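Local coordinates for protein GH86A beta-porphyranase (Bacteroides plebeius, PDB 4AW7) that hydrolyses the sulfated red-algal polysaccharide porphyran at beta-D-galactopyranose-(1->4)-alpha-L-galactopyranose-6-sulfate linkages, releasing mostly a sulfated disaccharide, at residues V373-S378 and I382-F387; F300-M305 and A396-D401. One frame throughout, in Å; residues are numbered along the deposited sequence.

In the fold
Following the chain from the N terminus, residues 300-305 come first, at the C-terminal end of a helix that flanks the parallel strands of the catalytic barrel. After the next barrel strand and helix 359-365 the chain enters the beta-sandwich region, where 373-378 turns back through three residues into 382-387: contact 1 closes this short hairpin loop. One more reversal brings 396-401 against the barrel helix, so contact 2 closes a loop of 90 residues that contains the whole of contact 1. Strands 382-389 and 392-399 are sheet neighbours, probably bonded from Gln383 N to Asp398 O, and the side chain of Gln383 also packs on Phe302. Together the contacts join hairpin, sheet and barrel helix.

Contact 1: residues V373-S378 and I382-F387; sequences VDITSS and IQVQAF
At one end of this antiparallel beta hairpin Val373 N donates to Ala386 O, 3.2 Å away, the one backbone hydrogen bond between the two segments. At the other end Ser377 OG lies 2.8 Å from Ile382 O, with Asn379 O of the turn also within its range; its single proton can serve one of the two at a time, and which is not settled.

Between these ends the filling is apolar. With CG1 of Ile375 opposite the backbone N (chi1 -172°) and the chain extended beyond, CD1 comes 3.7 Å from Val384 CB, the two side chains meeting at a slant. The same methyl touches Ala386 CB, which Val373 CG2 also meets at 3.6 Å. Val384 CG2 packs 3.8 Å from Ser377 CB.

On the sides turned from the partner strand, Asp374 OD1 forms a salt bridge with Arg504, Gln383 NE2 bonds to His299 O and Gln385 NE2 to Glu306 OE2. Backbone pairing with strand 21-25 joins Asp374 to Asp25 and Thr376 to Ser23. The chemistry thus implies a hairpin joined across these segments mainly by hydrocarbon, with Asp374, Gln383 and Gln385 turning their polar ends to other parts of the fold.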
# COMPACT_ATOMS: atom_id res chain seq x y z
N VAL A 373 19.97 1.97 -2.32
CA VAL A 373 21.23 1.99 -1.58
C VAL A 373 20.94 2.10 -0.10
O VAL A 373 19.82 2.42 0.31
CB VAL A 373 22.20 3.09 -2.05
CG1 VAL A 373 22.54 2.84 -3.55
CG2 VAL A 373 21.62 4.49 -1.82
N ASP A 374 21.94 1.82 0.73
CA ASP A 374 21.65 1.76 2.15
C ASP A 374 21.30 3.13 2.70
O ASP A 374 21.96 4.11 2.39
CB ASP A 374 22.77 1.09 2.94
CG ASP A 374 22.31 0.61 4.28
OD1 ASP A 374 21.13 0.27 4.42
OD2 ASP A 374 23.09 0.60 5.23
N ILE A 375 20.30 3.17 3.56
CA ILE A 375 19.89 4.42 4.19
C ILE A 375 19.24 4.05 5.49
O ILE A 375 18.57 3.04 5.55
CB ILE A 375 19.01 5.39 3.21
CG1 ILE A 375 18.79 6.76 3.87
CG2 ILE A 375 17.74 4.74 2.70
CD1 ILE A 375 18.25 7.87 2.92
N THR A 376 19.47 4.85 6.53
CA THR A 376 18.84 4.71 7.85
C THR A 376 18.36 6.06 8.33
O THR A 376 18.82 7.11 7.86
CB THR A 376 19.82 4.19 8.88
OG1 THR A 376 20.93 5.09 9.00
CG2 THR A 376 20.27 2.80 8.51
N SER A 377 17.41 6.05 9.27
CA SER A 377 16.87 7.22 9.91
C SER A 377 16.69 6.89 11.38
O SER A 377 16.08 5.88 11.72
CB SER A 377 15.53 7.58 9.29
OG SER A 377 14.97 8.66 9.95
N SER A 378 17.20 7.76 12.24
CA SER A 378 17.08 7.54 13.68
C SER A 378 15.71 7.83 14.25
O SER A 378 15.34 7.28 15.28
CB SER A 378 18.13 8.40 14.39
OG SER A 378 17.82 9.77 14.32
N ILE A 382 10.65 10.19 10.51
CA ILE A 382 11.30 10.67 9.30
C ILE A 382 11.55 9.43 8.43
O ILE A 382 12.41 8.60 8.70
CB ILE A 382 12.60 11.40 9.61
CG1 ILE A 382 12.34 12.59 10.51
CG2 ILE A 382 13.32 11.80 8.32
CD1 ILE A 382 11.37 13.62 9.98
N GLN A 383 10.74 9.30 7.38
CA GLN A 383 10.86 8.18 6.45
C GLN A 383 11.87 8.55 5.38
O GLN A 383 11.87 9.67 4.90
CB GLN A 383 9.48 7.86 5.79
CG GLN A 383 8.32 7.80 6.78
CD GLN A 383 7.06 7.17 6.17
OE1 GLN A 383 6.88 5.95 6.21
NE2 GLN A 383 6.24 8.00 5.51
N VAL A 384 12.73 7.59 5.02
CA VAL A 384 13.83 7.84 4.12
C VAL A 384 13.92 6.77 3.05
O VAL A 384 13.68 5.60 3.32
CB VAL A 384 15.17 7.95 4.88
CG1 VAL A 384 15.13 9.15 5.81
CG2 VAL A 384 15.46 6.64 5.63
N GLN A 385 14.29 7.18 1.84
CA GLN A 385 14.56 6.29 0.73
C GLN A 385 15.76 6.81 -0.03
O GLN A 385 16.00 8.02 -0.05
CB GLN A 385 13.36 6.19 -0.22
CG GLN A 385 12.16 5.51 0.38
CD GLN A 385 12.32 4.01 0.52
OE1 GLN A 385 12.79 3.36 -0.40
NE2 GLN A 385 11.90 3.46 1.65
N ALA A 386 16.50 5.93 -0.67
CA ALA A 386 17.57 6.35 -1.59
C ALA A 386 17.75 5.33 -2.68
O ALA A 386 17.67 4.12 -2.45
CB ALA A 386 18.89 6.54 -0.83
N PHE A 387 18.02 5.83 -3.88
CA PHE A 387 18.20 5.01 -5.09
C PHE A 387 19.31 5.59 -5.93
O PHE A 387 19.48 6.81 -6.02
CB PHE A 387 16.91 4.97 -5.96
CG PHE A 387 15.67 4.70 -5.18
CD1 PHE A 387 15.29 3.40 -4.89
CD2 PHE A 387 14.87 5.74 -4.71
CE1 PHE A 387 14.13 3.13 -4.15
CE2 PHE A 387 13.73 5.49 -3.97
CZ PHE A 387 13.36 4.19 -3.69

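Contact 2: residues F300-M305 and A396-D401; sequences FLFNLM and ALDNLD
A single ring, Phe302, carries this contact, and over one face lies the methylene of an acid: Asp398 CB sits 3.8 Å from the ring centroid, 22° off the normal, in a CH-pi contact. Here a helix flanking the (beta/alpha)8-type catalytic barrel packs on strand 392-399 of the beta-sandwich region, their local axes 9.7 Å apart at closest approach.

The methylene is offset toward the rim of the ring, and its shortest approach is 3.5 Å, from Asp398 CB to Phe302 CE1. At the rim Phe302 CZ meets the methyl of Ala396, CZ to CB 3.8 Å, while Ala396 O lies near the ring plane beside CE2. Like Gln383, Gln385 of strand 382-389 also packs on the ring. A first torsion of -176° swings the Asp398 carboxylate past the ring, its plane turned just 20° from that of the aromatic. There OD2 bonds to His299 ND1 and Gln383 NE2, and OD1 to Thr455 OG1, partners that would tend to favour an ionised carboxylate in this buried place.

Exchanging Phe302 for a serine would probably open a gap between helix and strand, leaving Asp398 CB and the Ala396 methyl without the ring they pack on.

Trp365 covers Ala396 as well. Where the strand ends, Asn399 forms an Asx turn, its ND2 bonded to Ile450 O and Asn403 O, while its OD1 accepts from Asp401 N at 2.8 Å, the N-H arriving from above the side-chain carbonyl plane.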
# COMPACT_ATOMS: atom_id res chain seq x y z
N PHE A 300 2.02 7.33 2.72
CA PHE A 300 1.84 5.91 2.49
C PHE A 300 2.93 5.33 1.57
O PHE A 300 3.32 4.19 1.72
CB PHE A 300 0.48 5.59 1.85
CG PHE A 300 -0.69 5.71 2.80
CD1 PHE A 300 -0.79 4.92 3.96
CD2 PHE A 300 -1.71 6.59 2.54
CE1 PHE A 300 -1.87 5.04 4.77
CE2 PHE A 300 -2.82 6.71 3.36
CZ PHE A 300 -2.90 5.96 4.51
N LEU A 301 3.41 6.13 0.63
CA LEU A 301 4.34 5.65 -0.38
C LEU A 301 5.57 5.04 0.24
O LEU A 301 6.05 4.01 -0.21
CB LEU A 301 4.73 6.80 -1.32
CG LEU A 301 5.74 6.51 -2.40
CD1 LEU A 301 5.22 5.47 -3.41
CD2 LEU A 301 6.10 7.82 -3.11
N PHE A 302 6.12 5.67 1.27
CA PHE A 302 7.38 5.19 1.82
C PHE A 302 7.20 3.82 2.49
O PHE A 302 8.07 2.95 2.35
CB PHE A 302 7.95 6.20 2.84
CG PHE A 302 8.58 7.44 2.22
CD1 PHE A 302 7.82 8.42 1.59
CD2 PHE A 302 9.95 7.65 2.29
CE1 PHE A 302 8.39 9.52 1.01
CE2 PHE A 302 10.52 8.75 1.74
CZ PHE A 302 9.74 9.71 1.10
N ASN A 303 6.07 3.60 3.18
CA ASN A 303 5.68 2.29 3.74
C ASN A 303 5.70 1.28 2.61
O ASN A 303 6.30 0.20 2.69
CB ASN A 303 4.24 2.48 4.37
CG ASN A 303 3.54 1.19 4.81
OD1 ASN A 303 3.93 0.07 4.47
ND2 ASN A 303 2.43 1.35 5.60
N LEU A 304 4.99 1.60 1.53
CA LEU A 304 4.80 0.63 0.46
C LEU A 304 6.08 0.37 -0.32
O LEU A 304 6.29 -0.75 -0.78
CB LEU A 304 3.65 1.07 -0.45
CG LEU A 304 2.31 1.29 0.23
CD1 LEU A 304 1.24 1.69 -0.76
CD2 LEU A 304 1.90 0.09 1.08
N MET A 305 6.98 1.36 -0.45
CA MET A 305 8.29 1.12 -1.05
C MET A 305 9.07 0.05 -0.31
O MET A 305 9.73 -0.80 -0.93
CB MET A 305 9.09 2.41 -1.13
CG MET A 305 8.61 3.31 -2.29
SD MET A 305 9.50 4.87 -2.26
CE MET A 305 9.12 5.48 -3.88
N ALA A 396 15.16 10.65 -0.68
CA ALA A 396 13.84 11.16 -0.35
C ALA A 396 13.58 11.09 1.14
O ALA A 396 13.97 10.12 1.77
CB ALA A 396 12.73 10.40 -1.12
N LEU A 397 12.90 12.11 1.65
CA LEU A 397 12.53 12.22 3.07
C LEU A 397 11.09 12.66 3.19
O LEU A 397 10.64 13.55 2.48
CB LEU A 397 13.43 13.22 3.82
CG LEU A 397 14.93 12.96 3.74
CD1 LEU A 397 15.54 13.70 2.57
CD2 LEU A 397 15.59 13.22 5.11
N ASP A 398 10.41 12.11 4.18
CA ASP A 398 9.02 12.46 4.49
C ASP A 398 8.86 12.62 6.00
O ASP A 398 9.43 11.83 6.74
CB ASP A 398 8.08 11.35 4.00
CG ASP A 398 6.62 11.67 4.21
OD1 ASP A 398 6.15 12.66 3.66
OD2 ASP A 398 5.95 10.88 4.93
N ASN A 399 8.13 13.61 6.44
CA ASN A 399 7.92 13.83 7.88
C ASN A 399 6.49 13.45 8.29
O ASN A 399 5.54 14.15 7.93
CB ASN A 399 8.21 15.30 8.22
CG ASN A 399 8.09 15.61 9.71
OD1 ASN A 399 7.83 14.73 10.50
ND2 ASN A 399 8.34 16.86 10.08
N LEU A 400 6.37 12.37 9.04
CA LEU A 400 5.10 11.90 9.58
C LEU A 400 4.67 12.60 10.87
O LEU A 400 3.56 12.36 11.35
CB LEU A 400 5.14 10.40 9.86
CG LEU A 400 5.24 9.44 8.67
CD1 LEU A 400 5.69 8.08 9.17
CD2 LEU A 400 3.94 9.35 7.92
N ASP A 401 5.56 13.39 11.47
CA ASP A 401 5.30 14.04 12.76
C ASP A 401 4.48 15.29 12.57
O ASP A 401 4.31 15.79 11.46
CB ASP A 401 6.62 14.40 13.44
CG ASP A 401 6.52 14.67 14.92
OD1 ASP A 401 5.60 14.22 15.61
OD2 ASP A 401 7.41 15.38 15.40